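Local coordinates for protein metal-independent carbonic anhydrase (Nostoc sp. PCC 7120 = FACHB-418, PDB 7C5W) that catalyses the hydration of carbon dioxide to bicarbonate without needing a metal cofactor, and assembles as a homotetramer built as a dimer of dimers, at residues V41-T46 against A53-L58; V74-T79 against A92-Y97; P78-S83 against S172-E177; A96-D101 against G110-S115. All blocks are in the same frame, centred on the assembly; numbering follows the deposited sequence.

Contact 1: V41-T46 against A53-L58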
loop_
_atom_site.group_PDB
_atom_site.type_symbol
_atom_site.label_atom_id
_atom_site.label_comp_id
_atom_site.label_asym_id
_atom_site.label_seq_id
_atom_site.Cartn_x
_atom_site.Cartn_y
_atom_site.Cartn_z
ATOM N N VAL A 41 -16.697 26.662 -0.742
ATOM C CA VAL A 41 -17.212 27.924 -0.138
ATOM C C VAL A 41 -16.400 29.109 -0.676
ATOM O O VAL A 41 -17.020 30.127 -1.006
ATOM C CB VAL A 41 -17.185 27.846 1.400
ATOM C CG1 VAL A 41 -17.361 29.212 2.049
ATOM C CG2 VAL A 41 -18.223 26.863 1.917
ATOM N N ALA A 42 -15.075 28.979 -0.779
ATOM C CA ALA A 42 -14.162 30.041 -1.267
ATOM C C ALA A 42 -14.431 30.344 -2.750
ATOM O O ALA A 42 -14.268 31.515 -3.148
ATOM C CB ALA A 42 -12.729 29.637 -1.043
ATOM N N ILE A 43 -14.810 29.335 -3.546
ATOM C CA ILE A 43 -15.179 29.514 -4.981
ATOM C C ILE A 43 -16.547 30.199 -5.049
ATOM O O ILE A 43 -16.742 31.073 -5.909
ATOM C CB ILE A 43 -15.193 28.171 -5.738
ATOM C CG1 ILE A 43 -13.807 27.524 -5.797
ATOM C CG2 ILE A 43 -15.781 28.354 -7.127
ATOM C CD1 ILE A 43 -13.841 26.030 -6.043
ATOM N N SER A 44 -17.465 29.792 -4.174
ATOM C CA SER A 44 -18.880 30.234 -4.167
ATOM C C SER A 44 -18.940 31.721 -3.807
ATOM O O SER A 44 -19.587 32.472 -4.556
ATOM C CB SER A 44 -19.697 29.387 -3.230
ATOM O OG SER A 44 -21.032 29.265 -3.686
ATOM N N THR A 45 -18.277 32.135 -2.723
ATOM C CA THR A 45 -18.253 33.550 -2.256
ATOM C C THR A 45 -17.555 34.403 -3.321
ATOM O O THR A 45 -18.096 35.478 -3.641
ATOM C CB THR A 45 -17.610 33.728 -0.869
ATOM O OG1 THR A 45 -16.189 33.650 -0.992
ATOM C CG2 THR A 45 -18.095 32.719 0.148
ATOM N N THR A 46 -16.432 33.929 -3.869
ATOM C CA THR A 46 -15.610 34.663 -4.872
ATOM C C THR A 46 -16.447 34.975 -6.127
ATOM O O THR A 46 -16.148 35.982 -6.789
ATOM C CB THR A 46 -14.327 33.896 -5.218
ATOM O OG1 THR A 46 -13.426 34.059 -4.124
ATOM C CG2 THR A 46 -13.653 34.379 -6.485
ATOM N N ALA A 53 -15.200 35.069 -13.815
ATOM C CA ALA A 53 -13.774 34.943 -14.192
ATOM C C ALA A 53 -12.941 34.596 -12.954
ATOM O O ALA A 53 -12.066 33.711 -13.054
ATOM C CB ALA A 53 -13.297 36.220 -14.843
ATOM N N SER A 54 -13.185 35.294 -11.843
ATOM C CA SER A 54 -12.417 35.166 -10.578
ATOM C C SER A 54 -12.653 33.778 -9.981
ATOM O O SER A 54 -11.658 33.122 -9.604
ATOM C CB SER A 54 -12.788 36.245 -9.594
ATOM O OG SER A 54 -11.659 37.042 -9.264
ATOM N N ALA A 55 -13.926 33.368 -9.910
ATOM C CA ALA A 55 -14.368 32.028 -9.464
ATOM C C ALA A 55 -13.675 30.932 -10.289
ATOM O O ALA A 55 -13.184 29.972 -9.660
ATOM C CB ALA A 55 -15.865 31.921 -9.549
ATOM N N LYS A 56 -13.633 31.077 -11.623
ATOM C CA LYS A 56 -13.036 30.084 -12.562
ATOM C C LYS A 56 -11.549 29.917 -12.219
ATOM O O LYS A 56 -11.109 28.770 -12.050
ATOM C CB LYS A 56 -13.231 30.488 -14.032
ATOM N N ALA A 57 -10.810 31.020 -12.088
ATOM C CA ALA A 57 -9.350 31.010 -11.843
ATOM C C ALA A 57 -9.088 30.357 -10.485
ATOM O O ALA A 57 -8.059 29.675 -10.335
ATOM C CB ALA A 57 -8.781 32.407 -11.901
ATOM N N LEU A 58 -9.994 30.564 -9.532
ATOM C CA LEU A 58 -9.850 30.008 -8.168
ATOM C C LEU A 58 -10.165 28.509 -8.216
ATOM O O LEU A 58 -9.400 27.743 -7.626
ATOM C CB LEU A 58 -10.773 30.737 -7.193
ATOM C CG LEU A 58 -10.713 30.213 -5.760
ATOM C CD1 LEU A 58 -9.287 30.152 -5.261
ATOM C CD2 LEU A 58 -11.533 31.062 -4.814
#

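Contact 2: V74-T79 against A92-Y97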
loop_
_atom_site.group_PDB
_atom_site.type_symbol
_atom_site.label_atom_id
_atom_site.label_comp_id
_atom_site.label_asym_id
_atom_site.label_seq_id
_atom_site.Cartn_x
_atom_site.Cartn_y
_atom_site.Cartn_z
ATOM N N VAL A 74 -9.246 10.842 -12.692
ATOM C CA VAL A 74 -9.862 10.850 -11.337
ATOM C C VAL A 74 -11.243 10.201 -11.447
ATOM O O VAL A 74 -11.956 10.481 -12.434
ATOM C CB VAL A 74 -9.949 12.273 -10.771
ATOM C CG1 VAL A 74 -10.721 12.296 -9.460
ATOM C CG2 VAL A 74 -8.567 12.885 -10.614
ATOM N N LEU A 75 -11.592 9.352 -10.480
ATOM C CA LEU A 75 -12.911 8.675 -10.432
ATOM C C LEU A 75 -13.912 9.622 -9.755
ATOM O O LEU A 75 -14.196 9.465 -8.540
ATOM C CB LEU A 75 -12.764 7.342 -9.702
ATOM C CG LEU A 75 -12.066 6.225 -10.480
ATOM C CD1 LEU A 75 -10.683 6.645 -10.959
ATOM C CD2 LEU A 75 -11.973 4.971 -9.619
ATOM N N PHE A 76 -14.414 10.589 -10.531
ATOM C CA PHE A 76 -15.301 11.685 -10.068
ATOM C C PHE A 76 -16.694 11.511 -10.680
ATOM O O PHE A 76 -16.878 11.747 -11.903
ATOM C CB PHE A 76 -14.673 13.035 -10.415
ATOM C CG PHE A 76 -15.381 14.238 -9.851
ATOM C CD1 PHE A 76 -16.223 14.122 -8.755
ATOM C CD2 PHE A 76 -15.170 15.499 -10.393
ATOM C CE1 PHE A 76 -16.860 15.238 -8.233
ATOM C CE2 PHE A 76 -15.810 16.610 -9.869
ATOM C CZ PHE A 76 -16.648 16.482 -8.788
ATOM N N LYS A 77 -17.653 11.075 -9.862
ATOM C CA LYS A 77 -19.093 11.096 -10.226
ATOM C C LYS A 77 -19.755 12.177 -9.381
ATOM O O LYS A 77 -20.090 11.945 -8.219
ATOM C CB LYS A 77 -19.738 9.717 -10.065
ATOM C CG LYS A 77 -21.161 9.629 -10.608
ATOM C CD LYS A 77 -22.200 9.886 -9.542
ATOM C CE LYS A 77 -23.364 10.745 -9.980
ATOM N NZ LYS A 77 -24.065 11.313 -8.804
ATOM N N PRO A 78 -19.900 13.407 -9.931
ATOM C CA PRO A 78 -20.487 14.531 -9.196
ATOM C C PRO A 78 -21.981 14.339 -8.883
ATOM O O PRO A 78 -22.645 13.591 -9.584
ATOM C CB PRO A 78 -20.277 15.730 -10.133
ATOM C CG PRO A 78 -19.220 15.269 -11.114
ATOM C CD PRO A 78 -19.480 13.789 -11.283
ATOM N N THR A 79 -22.472 14.994 -7.828
ATOM C CA THR A 79 -23.887 14.908 -7.364
ATOM C C THR A 79 -24.839 15.128 -8.548
ATOM O O THR A 79 -25.652 14.214 -8.811
ATOM C CB THR A 79 -24.197 15.923 -6.256
ATOM O OG1 THR A 79 -23.119 15.962 -5.320
ATOM C CG2 THR A 79 -25.483 15.602 -5.533
ATOM N N ALA A 92 -10.887 19.276 -17.086
ATOM C CA ALA A 92 -11.899 20.134 -17.744
ATOM C C ALA A 92 -13.292 19.714 -17.271
ATOM O O ALA A 92 -14.125 20.603 -17.004
ATOM C CB ALA A 92 -11.771 20.030 -19.243
ATOM N N GLY A 93 -13.541 18.406 -17.183
ATOM C CA GLY A 93 -14.823 17.859 -16.690
ATOM C C GLY A 93 -15.139 18.375 -15.293
ATOM O O GLY A 93 -16.306 18.753 -15.042
ATOM N N ALA A 94 -14.131 18.411 -14.414
ATOM C CA ALA A 94 -14.271 18.789 -12.985
ATOM C C ALA A 94 -14.544 20.294 -12.892
ATOM O O ALA A 94 -15.512 20.671 -12.218
ATOM C CB ALA A 94 -13.037 18.386 -12.207
ATOM N N LEU A 95 -13.711 21.106 -13.546
ATOM C CA LEU A 95 -13.879 22.579 -13.637
ATOM C C LEU A 95 -15.297 22.906 -14.124
ATOM O O LEU A 95 -16.030 23.657 -13.431
ATOM C CB LEU A 95 -12.831 23.125 -14.609
ATOM C CG LEU A 95 -12.746 24.645 -14.680
ATOM C CD1 LEU A 95 -12.470 25.230 -13.301
ATOM C CD2 LEU A 95 -11.679 25.073 -15.677
ATOM N N ALA A 96 -15.670 22.347 -15.274
ATOM C CA ALA A 96 -16.980 22.560 -15.918
ATOM C C ALA A 96 -18.083 22.290 -14.888
ATOM O O ALA A 96 -19.005 23.110 -14.763
ATOM C CB ALA A 96 -17.097 21.665 -17.123
ATOM N N TYR A 97 -18.005 21.181 -14.155
ATOM C CA TYR A 97 -19.066 20.801 -13.192
ATOM C C TYR A 97 -19.260 21.936 -12.183
ATOM O O TYR A 97 -20.416 22.252 -11.846
ATOM C CB TYR A 97 -18.752 19.493 -12.467
ATOM C CG TYR A 97 -19.721 19.213 -11.350
ATOM C CD1 TYR A 97 -21.008 18.782 -11.620
ATOM C CD2 TYR A 97 -19.382 19.451 -10.027
ATOM C CE1 TYR A 97 -21.924 18.562 -10.604
ATOM C CE2 TYR A 97 -20.282 19.226 -8.997
ATOM C CZ TYR A 97 -21.558 18.777 -9.286
ATOM O OH TYR A 97 -22.455 18.542 -8.286
#

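Contact 3: P78-S83 against S172-E177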
loop_
_atom_site.group_PDB
_atom_site.type_symbol
_atom_site.label_atom_id
_atom_site.label_comp_id
_atom_site.label_asym_id
_atom_site.label_seq_id
_atom_site.Cartn_x
_atom_site.Cartn_y
_atom_site.Cartn_z
ATOM N N PRO A 78 -19.900 13.407 -9.931
ATOM C CA PRO A 78 -20.487 14.531 -9.196
ATOM C C PRO A 78 -21.981 14.339 -8.883
ATOM O O PRO A 78 -22.645 13.591 -9.584
ATOM C CB PRO A 78 -20.277 15.730 -10.133
ATOM C CG PRO A 78 -19.220 15.269 -11.114
ATOM C CD PRO A 78 -19.480 13.789 -11.283
ATOM N N THR A 79 -22.472 14.994 -7.828
ATOM C CA THR A 79 -23.887 14.908 -7.364
ATOM C C THR A 79 -24.839 15.128 -8.548
ATOM O O THR A 79 -25.652 14.214 -8.811
ATOM C CB THR A 79 -24.197 15.923 -6.256
ATOM O OG1 THR A 79 -23.119 15.962 -5.320
ATOM C CG2 THR A 79 -25.483 15.602 -5.533
ATOM N N LEU A 80 -24.728 16.275 -9.238
ATOM C CA LEU A 80 -25.757 16.783 -10.191
ATOM C C LEU A 80 -25.259 16.702 -11.639
ATOM O O LEU A 80 -25.666 17.567 -12.427
ATOM C CB LEU A 80 -26.107 18.234 -9.834
ATOM C CG LEU A 80 -26.744 18.449 -8.463
ATOM C CD1 LEU A 80 -27.284 19.863 -8.326
ATOM C CD2 LEU A 80 -27.846 17.438 -8.221
ATOM N N ALA A 81 -24.440 15.701 -11.976
ATOM C CA ALA A 81 -23.905 15.458 -13.338
ATOM C C ALA A 81 -24.916 14.640 -14.152
ATOM O O ALA A 81 -25.360 13.610 -13.629
ATOM C CB ALA A 81 -22.577 14.745 -13.234
ATOM N N ILE A 82 -25.244 15.070 -15.383
ATOM C CA ILE A 82 -26.351 14.500 -16.223
ATOM C C ILE A 82 -25.843 13.307 -17.059
ATOM O O ILE A 82 -24.686 13.338 -17.523
ATOM C CB ILE A 82 -26.998 15.590 -17.103
ATOM N N SER A 83 -26.738 12.345 -17.319
ATOM C CA SER A 83 -26.471 10.900 -17.584
ATOM C C SER A 83 -25.592 10.643 -18.811
ATOM O O SER A 83 -25.088 9.534 -18.961
ATOM C CB SER A 83 -27.770 10.131 -17.696
ATOM N N SER A 172 -20.494 11.319 -5.324
ATOM C CA SER A 172 -21.531 12.100 -4.599
ATOM C C SER A 172 -22.905 11.776 -5.196
ATOM O O SER A 172 -23.012 11.760 -6.431
ATOM C CB SER A 172 -21.224 13.572 -4.673
ATOM O OG SER A 172 -21.863 14.281 -3.625
ATOM N N SER A 173 -23.901 11.509 -4.351
ATOM C CA SER A 173 -25.280 11.144 -4.760
ATOM C C SER A 173 -26.315 11.772 -3.813
ATOM O O SER A 173 -26.092 11.798 -2.561
ATOM C CB SER A 173 -25.441 9.644 -4.832
ATOM O OG SER A 173 -25.200 9.033 -3.567
ATOM N N LEU A 174 -27.425 12.244 -4.386
ATOM C CA LEU A 174 -28.609 12.686 -3.612
ATOM C C LEU A 174 -29.182 11.468 -2.896
ATOM O O LEU A 174 -29.238 10.384 -3.469
ATOM C CB LEU A 174 -29.636 13.321 -4.555
ATOM C CG LEU A 174 -29.206 14.641 -5.195
ATOM C CD1 LEU A 174 -30.245 15.105 -6.204
ATOM C CD2 LEU A 174 -28.960 15.709 -4.139
ATOM N N PRO A 175 -29.593 11.603 -1.616
ATOM C CA PRO A 175 -30.210 10.489 -0.898
ATOM C C PRO A 175 -31.409 9.932 -1.682
ATOM O O PRO A 175 -32.232 10.712 -2.123
ATOM C CB PRO A 175 -30.625 11.125 0.441
ATOM C CG PRO A 175 -29.671 12.305 0.608
ATOM C CD PRO A 175 -29.459 12.818 -0.798
ATOM N N TYR A 176 -31.474 8.611 -1.864
ATOM C CA TYR A 176 -32.599 7.928 -2.553
ATOM C C TYR A 176 -33.906 8.273 -1.830
ATOM O O TYR A 176 -33.949 8.141 -0.596
ATOM C CB TYR A 176 -32.395 6.415 -2.611
ATOM C CG TYR A 176 -33.571 5.666 -3.185
ATOM C CD1 TYR A 176 -34.072 5.982 -4.438
ATOM C CD2 TYR A 176 -34.189 4.646 -2.479
ATOM C CE1 TYR A 176 -35.153 5.305 -4.977
ATOM C CE2 TYR A 176 -35.267 3.953 -3.006
ATOM C CZ TYR A 176 -35.752 4.285 -4.260
ATOM O OH TYR A 176 -36.817 3.617 -4.787
ATOM N N GLU A 177 -34.905 8.740 -2.588
ATOM C CA GLU A 177 -36.277 9.077 -2.108
ATOM C C GLU A 177 -37.284 8.148 -2.809
ATOM O O GLU A 177 -37.365 8.187 -4.064
ATOM C CB GLU A 177 -36.568 10.562 -2.351
#

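Contact 4: A96-D101 against G110-S115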
loop_
_atom_site.group_PDB
_atom_site.type_symbol
_atom_site.label_atom_id
_atom_site.label_comp_id
_atom_site.label_asym_id
_atom_site.label_seq_id
_atom_site.Cartn_x
_atom_site.Cartn_y
_atom_site.Cartn_z
ATOM N N ALA A 96 -15.670 22.347 -15.274
ATOM C CA ALA A 96 -16.980 22.560 -15.918
ATOM C C ALA A 96 -18.083 22.290 -14.888
ATOM O O ALA A 96 -19.005 23.110 -14.763
ATOM C CB ALA A 96 -17.097 21.665 -17.123
ATOM N N TYR A 97 -18.005 21.181 -14.155
ATOM C CA TYR A 97 -19.066 20.801 -13.192
ATOM C C TYR A 97 -19.260 21.936 -12.183
ATOM O O TYR A 97 -20.416 22.252 -11.846
ATOM C CB TYR A 97 -18.752 19.493 -12.467
ATOM C CG TYR A 97 -19.721 19.213 -11.350
ATOM C CD1 TYR A 97 -21.008 18.782 -11.620
ATOM C CD2 TYR A 97 -19.382 19.451 -10.027
ATOM C CE1 TYR A 97 -21.924 18.562 -10.604
ATOM C CE2 TYR A 97 -20.282 19.226 -8.997
ATOM C CZ TYR A 97 -21.558 18.777 -9.286
ATOM O OH TYR A 97 -22.455 18.542 -8.286
ATOM N N PHE A 98 -18.162 22.521 -11.708
ATOM C CA PHE A 98 -18.162 23.467 -10.562
ATOM C C PHE A 98 -18.584 24.872 -11.008
ATOM O O PHE A 98 -19.355 25.507 -10.254
ATOM C CB PHE A 98 -16.806 23.450 -9.852
ATOM C CG PHE A 98 -16.639 22.263 -8.936
ATOM C CD1 PHE A 98 -17.520 22.057 -7.887
ATOM C CD2 PHE A 98 -15.634 21.335 -9.150
ATOM C CE1 PHE A 98 -17.388 20.957 -7.060
ATOM C CE2 PHE A 98 -15.506 20.234 -8.321
ATOM C CZ PHE A 98 -16.379 20.051 -7.277
ATOM N N VAL A 99 -18.125 25.319 -12.181
ATOM C CA VAL A 99 -18.211 26.746 -12.618
ATOM C C VAL A 99 -18.863 26.874 -14.005
ATOM O O VAL A 99 -19.038 28.008 -14.445
ATOM C CB VAL A 99 -16.815 27.397 -12.609
ATOM C CG1 VAL A 99 -16.184 27.384 -11.231
ATOM C CG2 VAL A 99 -15.887 26.758 -13.626
ATOM N N GLY A 100 -19.198 25.771 -14.676
ATOM C CA GLY A 100 -19.769 25.780 -16.042
ATOM C C GLY A 100 -18.830 26.419 -17.056
ATOM O O GLY A 100 -17.603 26.204 -16.954
ATOM N N ASP A 101 -19.388 27.164 -18.016
ATOM C CA ASP A 101 -18.617 28.011 -18.970
ATOM C C ASP A 101 -17.804 27.120 -19.923
ATOM O O ASP A 101 -16.672 27.505 -20.279
ATOM C CB ASP A 101 -17.708 28.976 -18.202
ATOM C CG ASP A 101 -17.111 30.091 -19.042
ATOM O OD1 ASP A 101 -17.835 30.610 -19.919
ATOM O OD2 ASP A 101 -15.924 30.426 -18.813
ATOM N N GLY A 110 -22.908 25.273 -13.263
ATOM C CA GLY A 110 -21.845 25.435 -12.248
ATOM C C GLY A 110 -22.378 25.191 -10.848
ATOM O O GLY A 110 -23.131 26.035 -10.342
ATOM N N PHE A 111 -22.007 24.065 -10.240
ATOM C CA PHE A 111 -22.511 23.625 -8.914
ATOM C C PHE A 111 -22.050 24.604 -7.824
ATOM O O PHE A 111 -22.865 24.935 -6.935
ATOM C CB PHE A 111 -22.047 22.198 -8.619
ATOM C CG PHE A 111 -22.469 21.689 -7.266
ATOM C CD1 PHE A 111 -23.788 21.332 -7.026
ATOM C CD2 PHE A 111 -21.552 21.589 -6.229
ATOM C CE1 PHE A 111 -24.180 20.879 -5.775
ATOM C CE2 PHE A 111 -21.946 21.138 -4.981
ATOM C CZ PHE A 111 -23.257 20.780 -4.759
ATOM N N ALA A 112 -20.800 25.070 -7.910
ATOM C CA ALA A 112 -20.118 25.893 -6.880
ATOM C C ALA A 112 -20.693 27.310 -6.844
ATOM O O ALA A 112 -20.286 28.070 -5.938
ATOM C CB ALA A 112 -18.634 25.943 -7.148
ATOM N N LEU A 113 -21.581 27.650 -7.786
ATOM C CA LEU A 113 -22.063 29.039 -8.015
ATOM C C LEU A 113 -23.447 29.262 -7.394
ATOM O O LEU A 113 -24.121 30.178 -7.862
ATOM C CB LEU A 113 -22.119 29.298 -9.524
ATOM C CG LEU A 113 -20.819 29.047 -10.285
ATOM C CD1 LEU A 113 -20.906 29.603 -11.701
ATOM C CD2 LEU A 113 -19.639 29.651 -9.547
ATOM N N SER A 114 -23.853 28.467 -6.396
ATOM C CA SER A 114 -25.173 28.567 -5.713
ATOM C C SER A 114 -25.038 29.302 -4.373
ATOM O O SER A 114 -25.906 29.091 -3.504
ATOM C CB SER A 114 -25.805 27.215 -5.506
ATOM O OG SER A 114 -26.239 26.653 -6.733
ATOM N N SER A 115 -24.008 30.137 -4.210
ATOM C CA SER A 115 -23.825 30.993 -3.010
ATOM C C SER A 115 -23.736 30.110 -1.749
ATOM O O SER A 115 -24.534 30.316 -0.794
ATOM C CB SER A 115 -24.950 32.009 -2.923
#

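Contact 1: V41-T46 against A53-L58
L58 reaches across to A42, I43 and T46, and T46 reaches back to S54 and A55. The two segments belong to helices 26-50 and 52-66, which form an antiparallel helical hairpin. Their local axes approach to 8.5 Å at an angle of 163°. The backbones come nearest at I43 and A55, whose CA atoms are 5.2 Å apart; the small A55 side chain suits this close spacing.

Three apolar pairs cross the contact. I43 CG1 meets L58 CG at 4.1 Å, the two side chains lying aslant to one another. The A55 methyl meets I43 at its CG2 branch and its carbonyl oxygen, with A55 CB 4.3 Å from I43 CG2. A42 CB touches L58 CD2.

The T46 methyl packs on backbone instead. It faces the turn at S54 and A55, and T46 CG2 lies 3.6 Å from A55 N. T46 CG2 is anti to the backbone N (chi1 -76° for OG1), which sends the methyl across and leaves the hydroxyl beside its own helix.

The polar contact is internal to segment 41-46. T46 OG1 donates to A42 O at 2.9 Å, nearly in line with the carbonyl (170°). L58 CD2 packs over this pair, 3.2 Å from A42 O and 3.6 Å from T46 OG1. No hydrogen bond crosses between the two segments.

I43 extends the interface along helix 52-66 to A59 and V62. V41 and T45 lean on strand 116-128 at V119 and R117. S44 OG bonds to W116 N and A112 O, tying helix 26-50 to the start of that strand and to the loop before it.

Contact 2: V74-T79 against A92-Y97
F76 and Y97 both hold CG anti to the backbone N (chi1 -173° and 172°), and this points both rings into the interface between strand 75-77 and helix 91-99. F76 turns its edge toward the face of Y97 in an offset edge-to-face pair. The centroids are 6.0 Å apart and the planes stand at 81°. A94 CB closes on the F76 edge, near the ring plane, 4.0 Å from F76 CD2.

P78 fills the corner between the two rings, touching a face of each with a different atom. Its CB lies over the centre of the Y97 face, 3.3 Å from the centroid, as a close CH-pi contact. Its CG lies over the centre of the F76 ring, 3.6 Å above the plane. H170 also stacks on F76.

The phenol end of Y97 comes up to T79, with Y97 OH 3.7 Å from T79 CB. The hydroxyl makes a weak hydrogen bond with L80 N, while T79 OG1 is bonded to S172 OG. No hydrogen bond crosses between the segments. Both T79 and Y97 bind hydrogencarbonate. The chemistry of the contact is apolar and aromatic, and this packing probably helps hold the tilt of the Y97 ring, with its hydroxyl beside T79.

Contact 3: P78-S83 against S172-E177
The carbonyl group of S172 meets T79 at its CA. T79 CA reaches the oxygen by a CA-H...O contact, with S172 O 3.4 Å from T79 CA and an angle at H of 145°. The same carbonyl oxygen accepts a hydrogen bond from K77 NZ, and that ammonium group also approaches T79 O. K77 bridges the two carbonyls, its bond to T79 O being weak.

The direct polar link joins two hydroxyls. T79 OG1 and S172 OG are 2.7 Å apart and hydrogen-bonded. With chi1 at -158° the S172 hydroxyl swings away from its own amide nitrogen and reaches T79 OG1. K153 NZ is a second partner of S172 OG, and its charge would probably polarise the hydroxyl pair.

The apolar side is carried by L174. Its CD2 touches the methyl of T79, with T79 CG2 3.7 Å away. Its other branch, CD1, meets L80 CD2 at 3.9 Å. L174 crosses both side chains at about a right angle. Y176 of the second subunit packs on L80 and L174, and S173 OG bonds to H171 NE2 of that subunit.

P78 to A81 form a type I beta turn just after strand 75-77. The turn docks on the end of strand 165-173, at the subunit interface. It presents T79 to the hydrogencarbonate site.

Contact 4: A96-D101 against G110-S115
Y97 and F98 lie in the last turn of helix 91-99, which ends at V99. Their carbonyls accept hydrogen bonds from the amides of F111 and A112, in the loop that follows, at the C-terminal end of the helix. F111 N donates to Y97 O at 2.9 Å and 167°. A112 N donates to F98 O at 2.8 Å and 147°. Both amides lie in the carbonyl plane, on a lone pair.

The side chains follow this backbone match. F111 lies alongside Y97, pointing the same way. The planes are 21° apart but slid, so the rings barely overlap. F111 CB lies over the Y97 face opposite to P78, 3.5 Å from Y97 CE2. Y97 OH in turn sits over the F111 face, offset toward the rim. A112 CB packs on F98 CB at 4.1 Å, and L113 CD1 lies 3.7 Å from V99 O.

G100 leaves the helix with positive phi. G110 passes close against the helix end, its CA 3.5 Å from Y97 O. Further out, L40 and I43 of helix 26-50 pack on A112, and W116 meets the F111 ring. Y97 is thereby clamped on two faces within the hydrogencarbonate site. Its ring edge also fits the F98 ring, with Y97 CD2 3.8 Å above the F98 plane, over the centre.

Contact 1 comes first along the chain and closes before the others open. Contacts 2 and 3 overlap at P78 and T79, just after strand 75-77, while contacts 2 and 4 share A96 and Y97 on helix 91-99. The centres of contacts 1 and 4 are about 9 Å apart, and those of contacts 2 and 3 about 12 Å. Contacts 1 and 3 lie farthest apart, about 23 Å between centres. The hairpin touches helix 91-99 at L95 and, through S44 and I43, the loop at A112. Helix 91-99 packs on edge strand 75-77, whose neighbour in the sheet is 165-173. The whole is consistent with an NTF2-like alpha+beta fold. Contacts 2, 3 and 4 converge on the hydrogencarbonate residues, and contacts 2 and 3 also touch the second subunit.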